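Local structure of uncharacterized protein (Streptococcus pneumoniae, 3LFT) at residues G244-Q249 with A257-N262; Q57-G62 with Q75-A80. The protein probably serves as the substrate-binding protein of an ABC transporter, with L-tryptophan bound between its two lobes. All blocks are in the same frame, centred on the assembly; numbering follows the deposited sequence.

Interaction 1. Residues G244-Q249 with A257-N262; sequences GKMIVQ and ADTPVN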
loop_
_atom_site.group_PDB
_atom_site.type_symbol
_atom_site.label_atom_id
_atom_site.label_comp_id
_atom_site.label_asym_id
_atom_site.label_seq_id
_atom_site.Cartn_x
_atom_site.Cartn_y
_atom_site.Cartn_z
ATOM N N GLY A 244 -4.259 14.274 -4.397
ATOM C CA GLY A 244 -4.769 15.294 -5.334
ATOM C C GLY A 244 -4.589 16.702 -4.805
ATOM O O GLY A 244 -4.169 17.619 -5.535
ATOM N N LYS A 245 -4.940 16.902 -3.546
ATOM C CA LYS A 245 -4.782 18.215 -2.959
ATOM C C LYS A 245 -3.347 18.674 -2.865
ATOM O O LYS A 245 -3.075 19.858 -3.077
ATOM C CB LYS A 245 -5.489 18.281 -1.619
ATOM C CG LYS A 245 -6.993 18.246 -1.849
ATOM C CD LYS A 245 -7.814 18.271 -0.588
ATOM C CE LYS A 245 -9.295 18.223 -0.943
ATOM N NZ LYS A 245 -9.756 19.437 -1.671
HETATM N N MSE A 246 -2.407 17.770 -2.589
HETATM C CA MSE A 246 -0.977 18.138 -2.574
HETATM C C MSE A 246 -0.469 18.435 -3.980
HETATM O O MSE A 246 0.349 19.343 -4.134
HETATM C CB MSE A 246 -0.124 17.058 -1.903
HETATM C CG MSE A 246 -0.480 16.907 -0.429
HETATM SE SE MSE A 246 0.739 15.748 0.510
HETATM C CE MSE A 246 2.235 16.976 0.648
ATOM N N ILE A 247 -0.963 17.727 -4.995
ATOM C CA ILE A 247 -0.588 18.054 -6.365
ATOM C C ILE A 247 -0.975 19.506 -6.645
ATOM O O ILE A 247 -0.182 20.255 -7.223
ATOM C CB ILE A 247 -1.308 17.119 -7.341
ATOM C CG1 ILE A 247 -0.733 15.702 -7.237
ATOM C CG2 ILE A 247 -1.174 17.625 -8.768
ATOM C CD1 ILE A 247 -1.619 14.647 -7.909
ATOM N N VAL A 248 -2.183 19.903 -6.253
ATOM C CA VAL A 248 -2.629 21.267 -6.493
ATOM C C VAL A 248 -1.753 22.257 -5.737
ATOM O O VAL A 248 -1.381 23.307 -6.288
ATOM C CB VAL A 248 -4.114 21.420 -6.127
ATOM C CG1 VAL A 248 -4.546 22.885 -6.134
ATOM C CG2 VAL A 248 -4.962 20.601 -7.108
ATOM N N GLN A 249 -1.418 21.949 -4.481
ATOM C CA GLN A 249 -0.548 22.840 -3.720
ATOM C C GLN A 249 0.766 23.098 -4.471
ATOM O O GLN A 249 1.272 24.237 -4.487
ATOM C CB GLN A 249 -0.209 22.222 -2.371
ATOM C CG GLN A 249 -1.166 22.388 -1.252
ATOM C CD GLN A 249 -0.512 21.866 0.015
ATOM O OE1 GLN A 249 0.247 22.577 0.700
ATOM N NE2 GLN A 249 -0.741 20.603 0.292
ATOM N N ALA A 257 10.597 20.484 -1.300
ATOM C CA ALA A 257 11.637 20.354 -0.280
ATOM C C ALA A 257 11.186 20.781 1.107
ATOM O O ALA A 257 11.726 20.307 2.105
ATOM C CB ALA A 257 12.879 21.145 -0.681
ATOM N N ASP A 258 10.228 21.710 1.148
ATOM C CA ASP A 258 9.723 22.288 2.385
ATOM C C ASP A 258 8.270 21.925 2.635
ATOM O O ASP A 258 7.629 22.539 3.503
ATOM C CB ASP A 258 9.857 23.822 2.349
ATOM C CG ASP A 258 9.606 24.485 3.704
ATOM O OD1 ASP A 258 10.135 24.000 4.734
ATOM O OD2 ASP A 258 8.907 25.531 3.749
ATOM N N THR A 259 7.733 20.962 1.885
ATOM C CA THR A 259 6.330 20.563 2.061
ATOM C C THR A 259 6.248 19.271 2.878
ATOM O O THR A 259 6.713 18.223 2.424
ATOM C CB THR A 259 5.649 20.363 0.688
ATOM O OG1 THR A 259 5.692 21.588 -0.051
ATOM C CG2 THR A 259 4.211 19.944 0.868
ATOM N N PRO A 260 5.722 19.344 4.111
ATOM C CA PRO A 260 5.676 18.132 4.925
ATOM C C PRO A 260 4.940 16.980 4.250
ATOM O O PRO A 260 3.953 17.157 3.541
ATOM C CB PRO A 260 4.928 18.584 6.189
ATOM C CG PRO A 260 5.225 20.036 6.260
ATOM C CD PRO A 260 5.233 20.527 4.848
ATOM N N VAL A 261 5.431 15.784 4.484
ATOM C CA VAL A 261 4.738 14.576 4.066
ATOM C C VAL A 261 3.444 14.442 4.889
ATOM O O VAL A 261 3.430 14.736 6.097
ATOM C CB VAL A 261 5.649 13.360 4.302
ATOM C CG1 VAL A 261 4.932 12.056 3.963
ATOM C CG2 VAL A 261 6.909 13.477 3.423
ATOM N N ASN A 262 2.367 14.047 4.206
ATOM C CA ASN A 262 1.101 13.768 4.858
ATOM C C ASN A 262 1.043 12.270 5.160
ATOM O O ASN A 262 0.877 11.460 4.254
ATOM C CB ASN A 262 -0.042 14.183 3.907
ATOM C CG ASN A 262 -1.407 13.966 4.504
ATOM O OD1 ASN A 262 -1.552 13.187 5.441
ATOM N ND2 ASN A 262 -2.440 14.598 3.930
#
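In this two-lobed periplasmic-binding-protein fold, the contact belongs to the return from helix 236-251 to strand 262-264, an edge strand of the six-stranded parallel sheet of one lobe, and M246 of the helix meets T259, P260 and N262 of that return. M246 is a selenomethionine, and its long side chain does nearly all the touching. CG lies anti to the carbonyl carbon and the chain then bends at its last torsion (chi3 76°), which swings the terminal methyl toward the loop. The selenium sits against N262, with SE of M246 3.8 Å from CB of N262, and M246 also touches T111 and V113 of strand 110-115. The loop is held by its own bonds: OG1 of T259 hydrogen-bonds to O of K255, O of T259 accepts a hydrogen bond from OG1 of T111, and N262 pairs through its backbone with G112 and S114. OG1 of T259 is engaged there, and the methyl branch, anti to the backbone N, faces the helix, where CG2 of T259 lies 3.6 Å from CE of M246. That same methyl, CE of M246, also rests 3.4 Å from the carbonyl oxygen O of P260.

Interaction 2. Residues Q57-G62 with Q75-A80; sequences QLVANG and QGLASA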
loop_
_atom_site.group_PDB
_atom_site.type_symbol
_atom_site.label_atom_id
_atom_site.label_comp_id
_atom_site.label_asym_id
_atom_site.label_seq_id
_atom_site.Cartn_x
_atom_site.Cartn_y
_atom_site.Cartn_z
ATOM N N GLN A 57 10.457 8.817 -19.723
ATOM C CA GLN A 57 9.549 9.546 -20.607
ATOM C C GLN A 57 8.800 10.646 -19.853
ATOM O O GLN A 57 8.770 11.796 -20.292
ATOM C CB GLN A 57 8.566 8.560 -21.249
ATOM C CG GLN A 57 9.210 7.693 -22.315
ATOM C CD GLN A 57 8.455 6.421 -22.684
ATOM O OE1 GLN A 57 7.534 5.969 -21.990
ATOM N NE2 GLN A 57 8.891 5.807 -23.776
ATOM N N LEU A 58 8.227 10.301 -18.698
ATOM C CA LEU A 58 7.339 11.227 -17.976
ATOM C C LEU A 58 8.045 12.475 -17.466
ATOM O O LEU A 58 7.424 13.533 -17.351
ATOM C CB LEU A 58 6.622 10.493 -16.827
ATOM C CG LEU A 58 5.540 9.484 -17.233
ATOM C CD1 LEU A 58 5.212 8.548 -16.049
ATOM C CD2 LEU A 58 4.267 10.193 -17.720
ATOM N N VAL A 59 9.341 12.360 -17.165
ATOM C CA VAL A 59 10.068 13.508 -16.603
ATOM C C VAL A 59 10.680 14.404 -17.672
ATOM O O VAL A 59 11.235 15.458 -17.346
ATOM C CB VAL A 59 11.147 13.095 -15.560
ATOM C CG1 VAL A 59 10.536 12.248 -14.449
ATOM C CG2 VAL A 59 12.320 12.389 -16.215
ATOM N N ALA A 60 10.548 14.003 -18.933
ATOM C CA ALA A 60 11.142 14.717 -20.063
ATOM C C ALA A 60 10.086 15.123 -21.099
ATOM O O ALA A 60 10.413 15.355 -22.270
ATOM C CB ALA A 60 12.212 13.856 -20.694
ATOM N N ASN A 61 8.834 15.252 -20.666
ATOM C CA ASN A 61 7.714 15.505 -21.573
ATOM C C ASN A 61 6.891 16.775 -21.286
ATOM O O ASN A 61 5.708 16.852 -21.625
ATOM C CB ASN A 61 6.803 14.272 -21.630
ATOM C CG ASN A 61 5.859 14.304 -22.825
ATOM O OD1 ASN A 61 6.273 14.596 -23.954
ATOM N ND2 ASN A 61 4.580 14.027 -22.577
ATOM N N GLY A 62 7.509 17.780 -20.679
ATOM C CA GLY A 62 6.818 19.052 -20.420
ATOM C C GLY A 62 5.786 19.067 -19.287
ATOM O O GLY A 62 4.998 20.006 -19.160
ATOM N N GLN A 75 9.842 5.868 -6.660
ATOM C CA GLN A 75 11.292 5.685 -6.745
ATOM C C GLN A 75 11.790 5.805 -8.190
ATOM O O GLN A 75 12.821 6.415 -8.434
ATOM C CB GLN A 75 11.719 4.361 -6.133
ATOM C CG GLN A 75 11.610 4.333 -4.598
ATOM C CD GLN A 75 11.968 2.991 -4.023
ATOM O OE1 GLN A 75 11.496 1.964 -4.498
ATOM N NE2 GLN A 75 12.750 2.986 -2.950
ATOM N N GLY A 76 11.033 5.260 -9.147
ATOM C CA GLY A 76 11.434 5.411 -10.548
ATOM C C GLY A 76 11.488 6.864 -10.977
ATOM O O GLY A 76 12.434 7.301 -11.644
ATOM N N LEU A 77 10.457 7.614 -10.600
ATOM C CA LEU A 77 10.391 9.024 -10.974
ATOM C C LEU A 77 11.474 9.835 -10.265
ATOM O O LEU A 77 12.134 10.659 -10.902
ATOM C CB LEU A 77 8.996 9.578 -10.683
ATOM C CG LEU A 77 7.864 8.980 -11.517
ATOM C CD1 LEU A 77 6.535 9.395 -10.914
ATOM C CD2 LEU A 77 7.915 9.424 -12.972
ATOM N N ALA A 78 11.673 9.603 -8.965
ATOM C CA ALA A 78 12.685 10.344 -8.201
ATOM C C ALA A 78 14.114 10.034 -8.672
ATOM O O ALA A 78 15.002 10.862 -8.532
ATOM C CB ALA A 78 12.526 10.055 -6.723
ATOM N N SER A 79 14.336 8.847 -9.219
ATOM C CA SER A 79 15.629 8.502 -9.790
ATOM C C SER A 79 15.840 9.237 -11.114
ATOM O O SER A 79 16.953 9.653 -11.434
ATOM C CB SER A 79 15.711 6.991 -10.003
ATOM O OG SER A 79 16.939 6.637 -10.596
ATOM N N ALA A 80 14.755 9.386 -11.876
ATOM C CA ALA A 80 14.806 9.946 -13.227
ATOM C C ALA A 80 14.939 11.469 -13.243
ATOM O O ALA A 80 15.378 12.034 -14.248
ATOM C CB ALA A 80 13.571 9.496 -14.019
#
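V59 reaches across to helix 71-80 with both of its methyls. CG2 of V59 lies 3.8 Å from CB of A80 and 3.7 Å from the backbone O of A80, so one branch rests against the methyl and carbonyl of the same residue. The other branch touches two residues one turn apart: CG1 of V59 is 4.1 Å from CB of A80 and 4.1 Å from CD2 of L77. Chi1 of V59 (-55°) sets CG1 beside the backbone N and CG2 between that N and the carbonyl carbon, which spreads the two methyls over A80.

L77, one turn before A80, completes the apolar patch. Its CB does not head straight for the other segment, but the end of the chain comes nearer, and CD2 of L77 meets CD1 of L58 at 4.2 Å. A single methyl of L77 is therefore shared by L58 and V59, and all the meetings between side chains here are apolar.

Farther out, the backbone bond from A60 N to Q57 O closes the turn that contains L58 and V59. S55 of helix 48-58 touches both L77 and A80, extending the helix-helix contact backward by one turn. L58 and L77 both also reach V66 of strand 65-69, and L58 lies on D40 and M42 of strand 37-43. The two helices thus pack side against side over the parallel sheet, with the buried leucines turned down to its strands and A80 at the solvent-exposed side.

From the N terminus, interaction 2 comes first: the chain leaves helix 48-58, runs through strand 65-69 and returns on helix 71-80, so the contact closes a short helix-strand-helix loop. Interaction 1 comes much later and closes the shorter connection between helix 236-251 and strand 262-264. The two loops are in series, neither enclosing nor crossing the other. The nearest atoms of interactions 1 and 2 are about 10 Å apart, without touching. Both belong to the lobe built on the six-stranded parallel sheet: 57-62 with 75-80 ties neighbouring helices over strands 37-43 and 65-69, whereas 244-249 with 257-262 fastens a late helix to the loop leading into strand 262-264, and to its first residue, at the sheet's other edge.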